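Local structure of thiol-activated cytolysin (Desulfobulbus propionicus, 6NAL) at residues 97-102 and 201-206; 197-202 and 237-242; 231-236 and 338-343. The protein probably acts as a pore-forming toxin of the cholesterol-dependent cytolysin family, whose members insert a large beta-barrel into target membranes. All blocks are in the same frame, centred on the assembly; numbering follows the deposited sequence.

The three contacts join four neighbouring strands of one antiparallel sheet. In contact 1 strand 98-103 meets strand 187-202, in contact 2 strand 187-202 meets strand 232-250, and in contact 3 strand 232-250 meets strand 332-340. Contacts 1 and 2 share Ser-201 and Ala-202, and their centres lie 14 Å apart; Ile-100 CG2 packs on Val-200 CG1 at 3.6 Å. The centres of contacts 1 and 3 are 12 Å apart, with Ala-202 N 2.9 Å from Lys-236 O and Arg-204 NH1 2.8 Å from Leu-341 O, both probable hydrogen bonds. Contacts 2 and 3, centred 18 Å apart, follow one another along strand 232-250. This is probably the central sheet of the pore-forming part.

Contact 1 of 3, residues 97-102 and 201-206; sequences RVNITV and SAERPA
The amide of Asn-99 and the carboxylate of Glu-203 run alongside each other with their planes 42° apart, so neither group stacks on the other. Asn-99 OD1 comes to 3.3 Å from Glu-203 OE2, two acceptors with no hydrogen bond between them, while Asn-99 CB rests against Glu-203 CD at 3.5 Å. The backbones that carry this pair are antiparallel. Thr-101 and Ser-201 form a hydrogen-bonded pair: Thr-101 N donates a hydrogen bond to Ser-201 O at 3.0 Å, and Ser-201 N donates one to Thr-101 O at 2.9 Å. One step on, Ile-100 and Ala-202 make a non-hydrogen-bonded pair, and Glu-203 N then binds Asn-99 O at 3.1 Å. On the face carrying Ile-100 and Ala-202 the touching is apolar: chi1 of -60° and chi2 of -71° together bring CD1 of Ile-100 to within 3.6 Å of Ala-202 CB. Val-98 CG1 meets the same Ala-202 CB at 4.1 Å and also lies near the backbone oxygen of Glu-203. Strand 110-114 flanks the other edge of 97-102, and its Lys-113 NZ makes a weak hydrogen bond to Asn-99 OD1. The positive charge of that lysine may temper the closeness of the two oxygens, and the pairing here rests on three backbone bonds together with a small buried apolar patch and a polar margin.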
loop_
_atom_site.group_PDB
_atom_site.type_symbol
_atom_site.label_atom_id
_atom_site.label_comp_id
_atom_site.label_asym_id
_atom_site.label_seq_id
_atom_site.Cartn_x
_atom_site.Cartn_y
_atom_site.Cartn_z
ATOM N N ARG A 97 46.238 20.988 33.303
ATOM C CA ARG A 97 45.745 21.969 32.342
ATOM C C ARG A 97 45.453 21.336 30.987
ATOM O O ARG A 97 46.115 20.389 30.560
ATOM C CB ARG A 97 46.752 23.117 32.167
ATOM C CG ARG A 97 47.114 23.908 33.457
ATOM C CD ARG A 97 47.635 25.353 33.204
ATOM N NE ARG A 97 48.506 25.517 32.029
ATOM C CZ ARG A 97 49.669 24.881 31.826
ATOM N NH1 ARG A 97 50.137 24.011 32.725
ATOM N NH2 ARG A 97 50.374 25.115 30.714
ATOM N N VAL A 98 44.466 21.901 30.299
ATOM C CA VAL A 98 44.008 21.409 29.003
ATOM C C VAL A 98 43.725 22.593 28.095
ATOM O O VAL A 98 43.241 23.636 28.544
ATOM C CB VAL A 98 42.729 20.554 29.140
ATOM C CG1 VAL A 98 42.030 20.403 27.786
ATOM C CG2 VAL A 98 43.037 19.214 29.701
ATOM N N ASN A 99 43.982 22.417 26.801
ATOM C CA ASN A 99 43.670 23.464 25.837
ATOM C C ASN A 99 42.194 23.417 25.461
ATOM O O ASN A 99 41.694 22.397 24.974
ATOM C CB ASN A 99 44.536 23.347 24.591
ATOM C CG ASN A 99 45.781 24.205 24.679
ATOM O OD1 ASN A 99 46.800 23.766 25.204
ATOM N ND2 ASN A 99 45.699 25.445 24.186
ATOM N N ILE A 100 41.509 24.530 25.709
ATOM C CA ILE A 100 40.095 24.716 25.432
ATOM C C ILE A 100 40.009 25.706 24.284
ATOM O O ILE A 100 40.671 26.748 24.315
ATOM C CB ILE A 100 39.360 25.250 26.667
ATOM C CG1 ILE A 100 39.496 24.273 27.842
ATOM C CG2 ILE A 100 37.903 25.547 26.351
ATOM C CD1 ILE A 100 38.721 23.007 27.670
ATOM N N THR A 101 39.239 25.375 23.257
ATOM C CA THR A 101 39.154 26.208 22.060
ATOM C C THR A 101 37.693 26.542 21.789
ATOM O O THR A 101 36.847 25.650 21.755
ATOM C CB THR A 101 39.776 25.481 20.858
ATOM O OG1 THR A 101 41.165 25.235 21.132
ATOM C CG2 THR A 101 39.598 26.264 19.572
ATOM N N VAL A 102 37.405 27.831 21.672
ATOM C CA VAL A 102 36.086 28.331 21.334
ATOM C C VAL A 102 36.067 28.590 19.845
ATOM O O VAL A 102 36.884 29.358 19.349
ATOM C CB VAL A 102 35.758 29.631 22.077
ATOM C CG1 VAL A 102 34.395 30.090 21.713
ATOM C CG2 VAL A 102 35.929 29.438 23.555
ATOM N N SER A 201 35.539 23.048 22.051
ATOM C CA SER A 201 36.206 21.761 22.020
ATOM C C SER A 201 37.360 21.774 23.014
ATOM O O SER A 201 37.748 22.822 23.546
ATOM C CB SER A 201 36.681 21.459 20.595
ATOM O OG SER A 201 37.653 22.405 20.192
ATOM N N ALA A 202 37.897 20.593 23.275
ATOM C CA ALA A 202 39.018 20.444 24.193
ATOM C C ALA A 202 39.924 19.349 23.662
ATOM O O ALA A 202 39.433 18.325 23.188
ATOM C CB ALA A 202 38.519 20.123 25.598
ATOM N N GLU A 203 41.237 19.587 23.686
ATOM C CA GLU A 203 42.208 18.643 23.135
ATOM C C GLU A 203 42.612 17.634 24.204
ATOM O O GLU A 203 42.943 18.007 25.329
ATOM C CB GLU A 203 43.431 19.388 22.589
ATOM C CG GLU A 203 44.603 19.560 23.556
ATOM C CD GLU A 203 45.714 20.489 23.021
ATOM O OE1 GLU A 203 45.610 20.958 21.857
ATOM O OE2 GLU A 203 46.680 20.755 23.785
ATOM N N ARG A 204 42.483 16.401 23.898
ATOM C CA ARG A 204 42.911 15.369 24.819
ATOM C C ARG A 204 44.424 15.276 24.763
ATOM O O ARG A 204 45.006 15.422 23.681
ATOM C CB ARG A 204 42.301 14.034 24.453
ATOM C CG ARG A 204 42.578 12.899 25.433
ATOM C CD ARG A 204 42.125 11.523 24.805
ATOM N NE ARG A 204 42.903 11.302 23.577
ATOM C CZ ARG A 204 43.833 10.365 23.399
ATOM N NH1 ARG A 204 44.107 9.488 24.355
ATOM N NH2 ARG A 204 44.477 10.290 22.240
ATOM N N PRO A 205 45.083 15.111 25.908
ATOM C CA PRO A 205 46.543 15.061 25.899
ATOM C C PRO A 205 47.027 13.816 25.190
ATOM O O PRO A 205 46.396 12.754 25.259
ATOM C CB PRO A 205 46.922 15.041 27.386
ATOM C CG PRO A 205 45.703 15.517 28.111
ATOM C CD PRO A 205 44.528 15.083 27.276
ATOM N N ALA A 206 48.154 13.975 24.480
ATOM C CA ALA A 206 48.818 12.881 23.780
ATOM C C ALA A 206 48.879 11.647 24.665
ATOM O O ALA A 206 48.185 10.667 24.400
ATOM C CB ALA A 206 50.220 13.289 23.345
#

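Contact 2 of 3, residues 197-202 and 237-242; sequences FYSVSA and NVQYGR
Backbone hydrogen bonding ties Phe-197 and Tyr-198 to the same residue, Tyr-240, in a classic beta bulge. Tyr-240 O accepts from both amides: Phe-197 N lies in its carbonyl plane at 2.7 Å, whereas Tyr-198 N, tilted from that plane, makes the longer bond of 3.3 Å. Tyr-240 N answers to Tyr-198 O at 2.9 Å, and beyond the bulge Val-200 and Val-238 exchange a reciprocal pair of bonds. A CA-H...O contact from Asn-237 CA to Val-200 O adds to this regular part.

Aromatic contacts lie on the face bearing Tyr-198, Val-200 and Tyr-240. The two tyrosine rings are nearly parallel, their planes 15° apart, but slid so far that they barely overlap, with centroids 5.0 Å apart. Over the Tyr-198 face sits the CB of Tyr-240, a CH-pi contact 3.8 Å from the ring centroid. The Tyr-198 ring reaches this place because its CG lies between the backbone N and the carbonyl carbon, chi1 57°.

Apart from that face, at the bulge, Gly-241 CA makes an off-centre CH-pi contact with the Phe-197 ring, whose CZ meets Arg-242 CB at 3.7 Å.

Apolar packing continues with Val-200 CG2 against Tyr-240 CE1 at 3.7 Å. The other face carries Ser-199, Ser-201, Asn-237 and Gln-239, and there Ser-199 OG merely packs by the CG of Gln-239.

Helix 118-133 packs on the aromatic face, its Ile-125 reaching Val-200 and Tyr-240 and its Leu-129 reaching Tyr-198. Strand 98-103 borders 197-202 and strand 332-340 borders 237-242, where Tyr-337 OH hydrogen-bonds Gln-239 OE1; Arg-242 NH1 extends to Ser-297 OG and Gly-295 O.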
loop_
_atom_site.group_PDB
_atom_site.type_symbol
_atom_site.label_atom_id
_atom_site.label_comp_id
_atom_site.label_asym_id
_atom_site.label_seq_id
_atom_site.Cartn_x
_atom_site.Cartn_y
_atom_site.Cartn_z
ATOM N N PHE A 197 24.873 28.144 17.680
ATOM C CA PHE A 197 25.520 29.454 17.586
ATOM C C PHE A 197 27.030 29.298 17.577
ATOM O O PHE A 197 27.703 29.821 16.690
ATOM C CB PHE A 197 25.095 30.395 18.730
ATOM C CG PHE A 197 23.634 30.751 18.720
ATOM C CD1 PHE A 197 22.929 30.840 17.538
ATOM C CD2 PHE A 197 22.967 30.998 19.889
ATOM C CE1 PHE A 197 21.582 31.160 17.535
ATOM C CE2 PHE A 197 21.620 31.314 19.896
ATOM C CZ PHE A 197 20.922 31.377 18.713
ATOM N N TYR A 198 27.578 28.570 18.553
ATOM C CA TYR A 198 29.007 28.291 18.582
ATOM C C TYR A 198 29.306 26.937 19.230
ATOM O O TYR A 198 28.456 26.329 19.881
ATOM C CB TYR A 198 29.770 29.375 19.352
ATOM C CG TYR A 198 29.273 29.567 20.781
ATOM C CD1 TYR A 198 28.210 30.414 21.055
ATOM C CD2 TYR A 198 29.860 28.888 21.877
ATOM C CE1 TYR A 198 27.770 30.611 22.368
ATOM C CE2 TYR A 198 29.407 29.085 23.156
ATOM C CZ TYR A 198 28.381 29.963 23.381
ATOM O OH TYR A 198 27.902 30.144 24.646
ATOM N N SER A 199 30.568 26.515 19.108
ATOM C CA SER A 199 31.045 25.284 19.715
ATOM C C SER A 199 32.292 25.526 20.570
ATOM O O SER A 199 33.022 26.501 20.390
ATOM C CB SER A 199 31.358 24.231 18.649
ATOM O OG SER A 199 30.181 23.812 17.997
ATOM N N VAL A 200 32.523 24.609 21.516
ATOM C CA VAL A 200 33.712 24.617 22.350
ATOM C C VAL A 200 34.270 23.206 22.429
ATOM O O VAL A 200 33.573 22.278 22.870
ATOM C CB VAL A 200 33.455 25.153 23.765
ATOM C CG1 VAL A 200 34.781 25.145 24.505
ATOM C CG2 VAL A 200 32.810 26.537 23.759
ATOM N N SER A 201 35.539 23.048 22.051
ATOM C CA SER A 201 36.206 21.761 22.020
ATOM C C SER A 201 37.360 21.774 23.014
ATOM O O SER A 201 37.748 22.822 23.546
ATOM C CB SER A 201 36.681 21.459 20.595
ATOM O OG SER A 201 37.653 22.405 20.192
ATOM N N ALA A 202 37.897 20.593 23.275
ATOM C CA ALA A 202 39.018 20.444 24.193
ATOM C C ALA A 202 39.924 19.349 23.662
ATOM O O ALA A 202 39.433 18.325 23.188
ATOM C CB ALA A 202 38.519 20.123 25.598
ATOM N N ASN A 237 33.751 17.958 22.966
ATOM C CA ASN A 237 33.105 19.068 22.279
ATOM C C ASN A 237 31.680 19.209 22.781
ATOM O O ASN A 237 31.008 18.209 23.025
ATOM C CB ASN A 237 33.146 18.816 20.757
ATOM C CG ASN A 237 32.774 20.034 19.940
ATOM O OD1 ASN A 237 33.298 21.128 20.119
ATOM N ND2 ASN A 237 31.855 19.841 19.036
ATOM N N VAL A 238 31.267 20.449 23.005
ATOM C CA VAL A 238 29.897 20.818 23.320
ATOM C C VAL A 238 29.461 21.879 22.324
ATOM O O VAL A 238 30.244 22.772 21.980
ATOM C CB VAL A 238 29.742 21.371 24.750
ATOM C CG1 VAL A 238 28.278 21.597 25.064
ATOM C CG2 VAL A 238 30.367 20.469 25.787
ATOM N N GLN A 239 28.220 21.786 21.867
ATOM C CA GLN A 239 27.635 22.777 20.982
ATOM C C GLN A 239 26.645 23.594 21.769
ATOM O O GLN A 239 25.932 23.056 22.608
ATOM C CB GLN A 239 26.853 22.149 19.821
ATOM C CG GLN A 239 27.575 21.112 19.080
ATOM C CD GLN A 239 26.633 20.305 18.133
ATOM O OE1 GLN A 239 27.117 19.683 17.212
ATOM N NE2 GLN A 239 25.306 20.339 18.363
ATOM N N TYR A 240 26.561 24.868 21.460
ATOM C CA TYR A 240 25.686 25.781 22.176
ATOM C C TYR A 240 24.780 26.505 21.184
ATOM O O TYR A 240 25.220 26.924 20.113
ATOM C CB TYR A 240 26.502 26.844 22.977
ATOM C CG TYR A 240 27.411 26.259 23.996
ATOM C CD1 TYR A 240 28.616 25.723 23.613
ATOM C CD2 TYR A 240 27.064 26.204 25.331
ATOM C CE1 TYR A 240 29.462 25.183 24.519
ATOM C CE2 TYR A 240 27.928 25.653 26.276
ATOM C CZ TYR A 240 29.132 25.159 25.849
ATOM O OH TYR A 240 30.023 24.562 26.681
ATOM N N GLY A 241 23.535 26.708 21.555
ATOM C CA GLY A 241 22.670 27.384 20.636
ATOM C C GLY A 241 21.255 27.471 21.126
ATOM O O GLY A 241 21.038 27.740 22.296
ATOM N N ARG A 242 20.287 27.222 20.233
ATOM C CA ARG A 242 18.876 27.483 20.475
ATOM C C ARG A 242 18.045 26.386 19.832
ATOM O O ARG A 242 18.366 25.896 18.756
ATOM C CB ARG A 242 18.483 28.832 19.864
ATOM C CG ARG A 242 17.019 29.209 19.925
ATOM C CD ARG A 242 16.906 30.675 19.394
ATOM N NE ARG A 242 15.549 31.111 19.119
ATOM C CZ ARG A 242 14.716 31.584 20.037
ATOM N NH1 ARG A 242 15.140 31.666 21.283
ATOM N NH2 ARG A 242 13.490 32.000 19.702
#

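Contact 3 of 3, residues 231-236 and 338-343; sequences PPLFVK and TVFLKD
The CD2 methyl of Leu-233 sits over one face of the Phe-340 ring, 3.4 Å from CD1, the two side chains running alongside each other. Although the CB of Phe-340 points away from 231-236, a chi1 of -73° sets CG beside the backbone N and swings the ring back to this methyl. Pro-231 crosses the same ring obliquely, its CG 3.8 Å from CE1 of Phe-340. Phe-234 and Val-339 are likewise aligned: CG1 of the valine approaches the edge of the Phe-234 ring, near its plane, at 3.9 Å from CD2. At about a right angle, Pro-232 CG meets Leu-341 CB at 4.0 Å.

Phe-234 and Val-339 form a hydrogen-bonded antiparallel pair, with Phe-234 N 2.8 Å from Val-339 O. Pro-232 O accepts two hydrogen bonds, from Leu-341 N at 3.0 Å and from a water that in turn accepts one from Lys-342 N, tying the backbone just after strand 332-340 to Pro-232.

This pairing belongs to the antiparallel sheet of the cytolysin family region. Strand 76-78 also borders 231-236, Leu-76 touching Phe-234; Lys-236 bonds by its backbone to Ala-202 of strand 187-202. Tyr-16 and Val-21, from loops, pack on Pro-231 and Phe-340.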
loop_
_atom_site.group_PDB
_atom_site.type_symbol
_atom_site.label_atom_id
_atom_site.label_comp_id
_atom_site.label_asym_id
_atom_site.label_seq_id
_atom_site.Cartn_x
_atom_site.Cartn_y
_atom_site.Cartn_z
ATOM N N PRO A 231 35.092 2.314 31.395
ATOM C CA PRO A 231 36.306 3.091 31.042
ATOM C C PRO A 231 36.052 4.580 31.139
ATOM O O PRO A 231 34.884 5.003 31.145
ATOM C CB PRO A 231 36.586 2.688 29.590
ATOM C CG PRO A 231 35.258 2.173 29.075
ATOM C CD PRO A 231 34.546 1.558 30.262
ATOM N N PRO A 232 37.112 5.391 31.256
ATOM C CA PRO A 232 36.923 6.833 31.404
ATOM C C PRO A 232 36.687 7.472 30.056
ATOM O O PRO A 232 37.249 7.052 29.034
ATOM C CB PRO A 232 38.252 7.306 32.025
ATOM C CG PRO A 232 39.255 6.342 31.466
ATOM C CD PRO A 232 38.528 5.008 31.504
ATOM N N LEU A 233 35.879 8.529 30.079
ATOM C CA LEU A 233 35.638 9.334 28.891
ATOM C C LEU A 233 36.023 10.794 29.092
ATOM O O LEU A 233 36.108 11.297 30.214
ATOM C CB LEU A 233 34.167 9.298 28.487
ATOM C CG LEU A 233 33.499 7.961 28.332
ATOM C CD1 LEU A 233 31.999 8.139 28.472
ATOM C CD2 LEU A 233 33.841 7.358 27.020
ATOM N N PHE A 234 36.195 11.473 27.957
ATOM C CA PHE A 234 36.644 12.855 27.879
ATOM C C PHE A 234 35.701 13.627 26.953
ATOM O O PHE A 234 35.600 13.311 25.760
ATOM C CB PHE A 234 38.086 12.870 27.355
ATOM C CG PHE A 234 38.654 14.221 27.113
ATOM C CD1 PHE A 234 39.276 14.906 28.119
ATOM C CD2 PHE A 234 38.638 14.776 25.859
ATOM C CE1 PHE A 234 39.797 16.166 27.885
ATOM C CE2 PHE A 234 39.217 16.007 25.600
ATOM C CZ PHE A 234 39.787 16.703 26.624
ATOM N N VAL A 235 35.028 14.637 27.496
ATOM C CA VAL A 235 34.166 15.501 26.727
ATOM C C VAL A 235 35.019 16.332 25.788
ATOM O O VAL A 235 35.677 17.304 26.188
ATOM C CB VAL A 235 33.298 16.365 27.638
ATOM C CG1 VAL A 235 32.367 17.188 26.823
ATOM C CG2 VAL A 235 32.486 15.494 28.574
ATOM N N LYS A 236 34.965 15.956 24.512
ATOM C CA LYS A 236 35.737 16.612 23.471
ATOM C C LYS A 236 35.075 17.871 22.923
ATOM O O LYS A 236 35.770 18.776 22.438
ATOM C CB LYS A 236 35.971 15.659 22.312
ATOM C CG LYS A 236 37.075 16.122 21.421
ATOM C CD LYS A 236 37.271 15.177 20.244
ATOM C CE LYS A 236 38.272 15.759 19.253
ATOM N NZ LYS A 236 38.438 14.901 18.058
ATOM N N THR A 338 31.705 12.755 23.305
ATOM C CA THR A 338 32.692 12.130 24.166
ATOM C C THR A 338 33.615 11.281 23.317
ATOM O O THR A 338 33.197 10.676 22.327
ATOM C CB THR A 338 32.085 11.198 25.242
ATOM O OG1 THR A 338 31.082 10.330 24.679
ATOM C CG2 THR A 338 31.481 12.008 26.317
ATOM N N VAL A 339 34.840 11.182 23.769
ATOM C CA VAL A 339 35.854 10.287 23.250
ATOM C C VAL A 339 36.388 9.466 24.440
ATOM O O VAL A 339 36.301 9.895 25.596
ATOM C CB VAL A 339 36.876 11.186 22.519
ATOM C CG1 VAL A 339 37.923 11.762 23.489
ATOM C CG2 VAL A 339 37.452 10.495 21.307
ATOM N N PHE A 340 36.820 8.227 24.177
ATOM C CA PHE A 340 37.440 7.415 25.219
ATOM C C PHE A 340 38.807 8.003 25.582
ATOM O O PHE A 340 39.574 8.422 24.709
ATOM C CB PHE A 340 37.579 5.955 24.776
ATOM C CG PHE A 340 36.268 5.220 24.752
ATOM C CD1 PHE A 340 35.695 4.750 25.934
ATOM C CD2 PHE A 340 35.613 5.004 23.554
ATOM C CE1 PHE A 340 34.463 4.073 25.924
ATOM C CE2 PHE A 340 34.384 4.341 23.516
ATOM C CZ PHE A 340 33.792 3.877 24.697
ATOM N N LEU A 341 39.115 8.053 26.883
ATOM C CA LEU A 341 40.332 8.756 27.283
ATOM C C LEU A 341 41.572 7.961 26.916
ATOM O O LEU A 341 42.576 8.541 26.492
ATOM C CB LEU A 341 40.299 9.056 28.775
ATOM C CG LEU A 341 41.558 9.701 29.361
ATOM C CD1 LEU A 341 41.922 11.024 28.682
ATOM C CD2 LEU A 341 41.382 9.875 30.867
ATOM N N LYS A 342 41.497 6.636 27.022
ATOM C CA LYS A 342 42.639 5.756 26.760
ATOM C C LYS A 342 43.341 6.040 25.417
ATOM O O LYS A 342 44.568 6.170 25.353
ATOM C CB LYS A 342 42.160 4.321 26.753
ATOM C CG LYS A 342 43.208 3.248 26.230
ATOM C CD LYS A 342 42.545 1.886 25.969
ATOM C CE LYS A 342 43.576 0.901 25.365
ATOM N NZ LYS A 342 43.040 -0.517 25.170
ATOM N N ASP A 343 42.577 6.240 24.345
ATOM C CA ASP A 343 43.150 6.319 22.987
ATOM C C ASP A 343 42.533 7.410 22.124
ATOM O O ASP A 343 43.103 7.731 21.081
ATOM C CB ASP A 343 43.006 4.966 22.255
ATOM C CG ASP A 343 41.611 4.278 22.469
ATOM O OD1 ASP A 343 40.598 4.947 22.823
ATOM O OD2 ASP A 343 41.547 3.028 22.259
HETATM O O HOH W 1 39.153 5.150 28.103
#